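Local coordinates for Myo-inositol-1-phosphate synthase-related protein (Thermotoga maritima MSB8, PDB 3CIN) that belongs to the myo-inositol-1-phosphate synthase family and binds nicotinamide-adenine-dinucleotide on a Rossmann-like domain and, at a separate site, a magnesium ion, at residues I199-A204 / G367-K372; L214-D219 / F352-P357. All coordinates share one frame; numbering follows the deposited sequence.

Contact 1 (I199-A204 / G367-K372); sequences IANDPA and GPAEEK. With MG (magnesium ion), chain E.
Asn201 reaches across to the turn of 367-372 and shares a magnesium ion with it. Its OD1 binds the metal at 2.5 Å, and two backbone carbonyls of the partner segment join it, Pro368 O at 2.5 Å from the magnesium and Glu371 O at 2.3 Å. OD1 and Pro368 O are adjacent ligands 3.3 Å apart, and their shared metal accounts for that closeness. An asparagine suits this place because its amide serves two ends: with CG anti to the carbonyl carbon (chi1 -72°), OD1 faces the metal while ND2 donates to Asp219 OD2 and to Asn365 O, which fixes the rotation of the amide.

Beside the metal the packing is close. The small methyl of Ala200, CB, lies 3.8 Å from CA of Gly367, which has no side chain, so the backbones come close, and Ala200 O receives a CA-H...O contact from Pro368 CA at 3.3 Å. No direct hydrogen bond joins the segments; instead a water accepts from Ala369 N and donates to Ala200 O. The other side is looser and more exposed: Ala369 CB rests 3.5 Å from Asn201 O, whereas Pro203 CD keeps 4.4 Å from the same methyl. Pro203 begins a helix that Asp202 N-caps by accepting from Ala204 N.

Two waters and Pro366 O complete the magnesium shell. The type I turn from Pro368 to Glu371, entered through a cis peptide before Pro368, brings its first and last carbonyls onto the ion, forming a six-ligand site of three backbone carbonyls, one asparagine oxygen and two waters.

Contact 2 (L214-D219 / F352-P357); sequences LVVFGD and FGTVYP
Thr354 pairs with Val216 in a parallel bridge, its hydroxyl supplying the hydrogen bond to Val216 O. Gly353 bonds to the residues flanking Val215: its N donates to Leu214 O at 3.0 Å, and its O accepts from Val216 N at 2.8 Å. Beyond this pair Thr354 OG1 takes over, donating to Val216 O at 2.7 Å from well above the carbonyl plane. OG1 lies anti to the backbone N (chi1 -161°), which turns the hydroxyl to the neighbouring strand; Asn359 ND2 also bonds to it.

On the opposite face from Thr354, Val215 fits between two neighbours with its branched side chain: CG2 meets Phe352 CD1 at 3.7 Å and CG1 meets Val355 CG2 at 3.8 Å. The Phe217 ring takes Val355 at its edge, CE1 lying 3.8 Å from Val355 CB. Apolar residues suit this buried side, since Leu339, Leu342 and Ala346 of helix 328-348 pack against Phe217 and Val215. Gly353, with phi at 100°, adopts a backbone shape that a side chain would strain.

Strand 189-193 holds the other edge of 214-217, so the contact adds a short last strand to a parallel, Rossmann-like alpha/beta sheet.

In the fold
The centres of the two contacts lie 9 Å apart, on the same side of the chain's centre, and contact 2 is nested within the chain loop that contact 1 closes. Helix 203-211 leads from 199-204 into strand 214-217, while strand 353-354 and helix 356-362 precede the metal-binding turn of 367-372. Contact 2 forms one edge of the parallel sheet, and contact 1 joins loops beyond its strands. Direct bonds tie them: Asp219 OD1 accepts from Ala200 N, the backbones of Gly218 and Gly367 are hydrogen-bonded, and Tyr356 OH pairs with Lys372 O. The magnesium site is thus secured to the sheet that belongs to the nucleotide-binding domain, with NAD about 13 Å from the Asn201 side chain.

Contact 1 (I199-A204 / G367-K372)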
loop_
_atom_site.group_PDB
_atom_site.type_symbol
_atom_site.label_atom_id
_atom_site.label_comp_id
_atom_site.label_asym_id
_atom_site.label_seq_id
_atom_site.Cartn_x
_atom_site.Cartn_y
_atom_site.Cartn_z
ATOM N N ILE A 199 12.694 17.579 27.920
ATOM C CA ILE A 199 13.103 17.485 29.310
ATOM C C ILE A 199 14.494 16.798 29.340
ATOM O O ILE A 199 15.553 17.404 29.675
ATOM C CB ILE A 199 12.050 16.782 30.161
ATOM C CG1 ILE A 199 10.728 17.563 30.156
ATOM C CG2 ILE A 199 12.602 16.609 31.600
ATOM C CD1 ILE A 199 10.789 18.962 30.791
ATOM N N ALA A 200 14.546 15.542 28.869
ATOM C CA ALA A 200 15.840 14.873 28.655
ATOM C C ALA A 200 16.779 15.620 27.695
ATOM O O ALA A 200 17.987 15.622 27.852
ATOM C CB ALA A 200 15.663 13.406 28.245
ATOM N N ASN A 201 16.183 16.321 26.717
ATOM C CA ASN A 201 16.920 17.093 25.716
ATOM C C ASN A 201 17.079 18.579 26.015
ATOM O O ASN A 201 17.553 19.352 25.194
ATOM C CB ASN A 201 16.241 16.901 24.343
ATOM C CG ASN A 201 16.483 15.552 23.810
ATOM O OD1 ASN A 201 17.567 15.264 23.269
ATOM N ND2 ASN A 201 15.492 14.682 23.953
ATOM N N ASP A 202 16.741 18.982 27.238
ATOM C CA ASP A 202 16.943 20.373 27.680
ATOM C C ASP A 202 17.996 20.328 28.765
ATOM O O ASP A 202 17.766 19.808 29.819
ATOM C CB ASP A 202 15.655 20.967 28.219
ATOM C CG ASP A 202 15.761 22.514 28.580
ATOM O OD1 ASP A 202 16.896 23.050 28.715
ATOM O OD2 ASP A 202 14.668 23.147 28.749
ATOM N N PRO A 203 19.199 20.783 28.444
ATOM C CA PRO A 203 20.249 20.747 29.445
ATOM C C PRO A 203 19.901 21.417 30.770
ATOM O O PRO A 203 20.455 21.048 31.826
ATOM C CB PRO A 203 21.392 21.473 28.762
ATOM C CG PRO A 203 21.181 21.181 27.327
ATOM C CD PRO A 203 19.695 21.252 27.142
ATOM N N ALA A 204 18.959 22.369 30.770
ATOM C CA ALA A 204 18.534 22.977 32.037
ATOM C C ALA A 204 17.970 21.927 32.971
ATOM O O ALA A 204 18.257 21.936 34.178
ATOM C CB ALA A 204 17.512 24.023 31.798
ATOM N N GLY A 367 17.314 11.641 24.795
ATOM C CA GLY A 367 18.163 12.566 25.458
ATOM C C GLY A 367 19.519 11.959 25.758
ATOM O O GLY A 367 19.635 10.710 25.800
ATOM N N PRO A 368 20.526 12.796 26.033
ATOM C CA PRO A 368 20.529 14.278 26.160
ATOM C C PRO A 368 20.670 14.956 24.817
ATOM O O PRO A 368 20.695 14.277 23.788
ATOM C CB PRO A 368 21.730 14.539 27.031
ATOM C CG PRO A 368 22.761 13.450 26.541
ATOM C CD PRO A 368 21.861 12.237 26.368
ATOM N N ALA A 369 20.690 16.284 24.816
ATOM C CA ALA A 369 20.667 17.039 23.551
ATOM C C ALA A 369 21.850 16.705 22.674
ATOM O O ALA A 369 21.790 16.826 21.462
ATOM C CB ALA A 369 20.633 18.508 23.834
ATOM N N GLU A 370 22.939 16.295 23.318
ATOM C CA GLU A 370 24.162 15.944 22.604
ATOM C C GLU A 370 24.211 14.530 22.016
ATOM O O GLU A 370 25.230 14.159 21.423
ATOM C CB GLU A 370 25.416 16.184 23.477
ATOM C CG GLU A 370 25.229 16.219 24.955
ATOM C CD GLU A 370 24.526 17.493 25.420
ATOM O OE1 GLU A 370 24.879 18.631 25.029
ATOM O OE2 GLU A 370 23.581 17.350 26.147
ATOM N N GLU A 371 23.138 13.758 22.172
ATOM C CA GLU A 371 23.072 12.427 21.601
ATOM C C GLU A 371 21.947 12.403 20.610
ATOM O O GLU A 371 20.964 13.175 20.717
ATOM C CB GLU A 371 22.832 11.373 22.694
ATOM C CG GLU A 371 24.038 11.060 23.541
ATOM C CD GLU A 371 25.052 10.236 22.783
ATOM O OE1 GLU A 371 24.884 10.033 21.552
ATOM O OE2 GLU A 371 25.980 9.741 23.434
ATOM N N LYS A 372 22.043 11.469 19.668
ATOM C CA LYS A 372 21.101 11.381 18.575
ATOM C C LYS A 372 20.555 9.959 18.407
ATOM O O LYS A 372 21.005 9.017 19.080
ATOM C CB LYS A 372 21.711 11.854 17.273
ATOM C CG LYS A 372 22.820 11.019 16.777
ATOM C CD LYS A 372 23.241 11.406 15.356
ATOM C CE LYS A 372 24.022 10.296 14.732
ATOM N NZ LYS A 372 24.935 9.665 15.741
HETATM MG MG MG E . 19.144 13.913 21.866
HETATM O O HOH W 1 20.012 17.551 27.326
HETATM O O HOH W 2 19.431 15.725 20.435
HETATM O O HOH W 3 17.643 13.302 20.114
#

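Contact 2 (L214-D219 / F352-P357)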
loop_
_atom_site.group_PDB
_atom_site.type_symbol
_atom_site.label_atom_id
_atom_site.label_comp_id
_atom_site.label_asym_id
_atom_site.label_seq_id
_atom_site.Cartn_x
_atom_site.Cartn_y
_atom_site.Cartn_z
ATOM N N LEU A 214 17.510 13.031 40.650
ATOM C CA LEU A 214 16.484 12.642 39.720
ATOM C C LEU A 214 17.025 11.993 38.447
ATOM O O LEU A 214 17.952 12.512 37.816
ATOM C CB LEU A 214 15.590 13.850 39.365
ATOM C CG LEU A 214 14.399 13.572 38.437
ATOM C CD1 LEU A 214 13.255 12.861 39.135
ATOM C CD2 LEU A 214 13.894 14.881 37.799
ATOM N N VAL A 215 16.457 10.838 38.118
ATOM C CA VAL A 215 16.711 10.148 36.843
ATOM C C VAL A 215 15.636 10.603 35.862
ATOM O O VAL A 215 14.443 10.628 36.170
ATOM C CB VAL A 215 16.603 8.599 36.989
ATOM C CG1 VAL A 215 16.994 7.913 35.672
ATOM C CG2 VAL A 215 17.470 8.096 38.092
ATOM N N VAL A 216 16.049 10.901 34.641
ATOM C CA VAL A 216 15.137 11.338 33.636
ATOM C C VAL A 216 15.259 10.417 32.428
ATOM O O VAL A 216 16.364 10.189 31.954
ATOM C CB VAL A 216 15.426 12.789 33.215
ATOM C CG1 VAL A 216 14.593 13.168 32.022
ATOM C CG2 VAL A 216 15.080 13.758 34.375
ATOM N N PHE A 217 14.127 9.878 31.980
ATOM C CA PHE A 217 14.070 9.251 30.639
ATOM C C PHE A 217 13.249 10.175 29.744
ATOM O O PHE A 217 12.157 10.674 30.117
ATOM C CB PHE A 217 13.421 7.876 30.643
ATOM C CG PHE A 217 14.121 6.809 31.526
ATOM C CD1 PHE A 217 15.482 6.832 31.810
ATOM C CD2 PHE A 217 13.341 5.748 32.013
ATOM C CE1 PHE A 217 16.062 5.782 32.566
ATOM C CE2 PHE A 217 13.898 4.742 32.734
ATOM C CZ PHE A 217 15.240 4.767 33.063
ATOM N N GLY A 218 13.713 10.333 28.521
ATOM C CA GLY A 218 12.957 11.143 27.555
ATOM C C GLY A 218 13.746 11.265 26.269
ATOM O O GLY A 218 14.880 10.793 26.214
ATOM N N ASP A 219 13.177 11.923 25.262
ATOM C CA ASP A 219 11.801 12.490 25.223
ATOM C C ASP A 219 11.015 11.869 24.033
ATOM O O ASP A 219 11.605 11.529 23.023
ATOM C CB ASP A 219 11.859 14.030 25.002
ATOM C CG ASP A 219 12.657 14.750 26.111
ATOM O OD1 ASP A 219 12.380 14.455 27.299
ATOM O OD2 ASP A 219 13.551 15.578 25.820
ATOM N N PHE A 352 21.717 9.462 38.108
ATOM C CA PHE A 352 20.957 10.683 37.964
ATOM C C PHE A 352 21.373 11.479 36.730
ATOM O O PHE A 352 22.511 11.397 36.264
ATOM C CB PHE A 352 21.022 11.497 39.240
ATOM C CG PHE A 352 20.689 10.705 40.479
ATOM C CD1 PHE A 352 19.472 10.024 40.592
ATOM C CD2 PHE A 352 21.578 10.643 41.523
ATOM C CE1 PHE A 352 19.171 9.315 41.750
ATOM C CE2 PHE A 352 21.281 9.938 42.684
ATOM C CZ PHE A 352 20.091 9.272 42.791
ATOM N N GLY A 353 20.461 12.301 36.253
ATOM C CA GLY A 353 20.592 12.968 34.955
ATOM C C GLY A 353 19.767 12.190 33.975
ATOM O O GLY A 353 18.739 11.638 34.331
ATOM N N THR A 354 20.211 12.085 32.743
ATOM C CA THR A 354 19.400 11.267 31.780
ATOM C C THR A 354 20.201 10.042 31.363
ATOM O O THR A 354 21.432 10.016 31.517
ATOM C CB THR A 354 18.833 12.073 30.590
ATOM O OG1 THR A 354 17.742 11.345 30.006
ATOM C CG2 THR A 354 19.839 12.395 29.558
ATOM N N VAL A 355 19.519 8.991 30.938
ATOM C CA VAL A 355 20.180 7.703 30.663
ATOM C C VAL A 355 19.998 7.349 29.153
ATOM O O VAL A 355 19.042 6.717 28.756
ATOM C CB VAL A 355 19.591 6.595 31.584
ATOM C CG1 VAL A 355 20.283 5.253 31.370
ATOM C CG2 VAL A 355 19.678 7.042 33.076
ATOM N N TYR A 356 21.006 7.693 28.341
ATOM C CA TYR A 356 20.913 7.442 26.893
ATOM C C TYR A 356 20.676 5.974 26.500
ATOM O O TYR A 356 19.914 5.727 25.608
ATOM C CB TYR A 356 22.156 7.965 26.209
ATOM C CG TYR A 356 22.176 7.747 24.730
ATOM C CD1 TYR A 356 21.291 8.447 23.890
ATOM C CD2 TYR A 356 23.081 6.877 24.142
ATOM C CE1 TYR A 356 21.368 8.284 22.497
ATOM C CE2 TYR A 356 23.126 6.671 22.767
ATOM C CZ TYR A 356 22.257 7.375 21.954
ATOM O OH TYR A 356 22.316 7.241 20.572
ATOM N N PRO A 357 21.322 4.990 27.159
ATOM C CA PRO A 357 21.095 3.578 26.768
ATOM C C PRO A 357 19.627 3.179 26.825
ATOM O O PRO A 357 19.180 2.429 25.960
ATOM C CB PRO A 357 21.926 2.799 27.795
ATOM C CG PRO A 357 23.062 3.757 28.123
ATOM C CD PRO A 357 22.414 5.106 28.164
#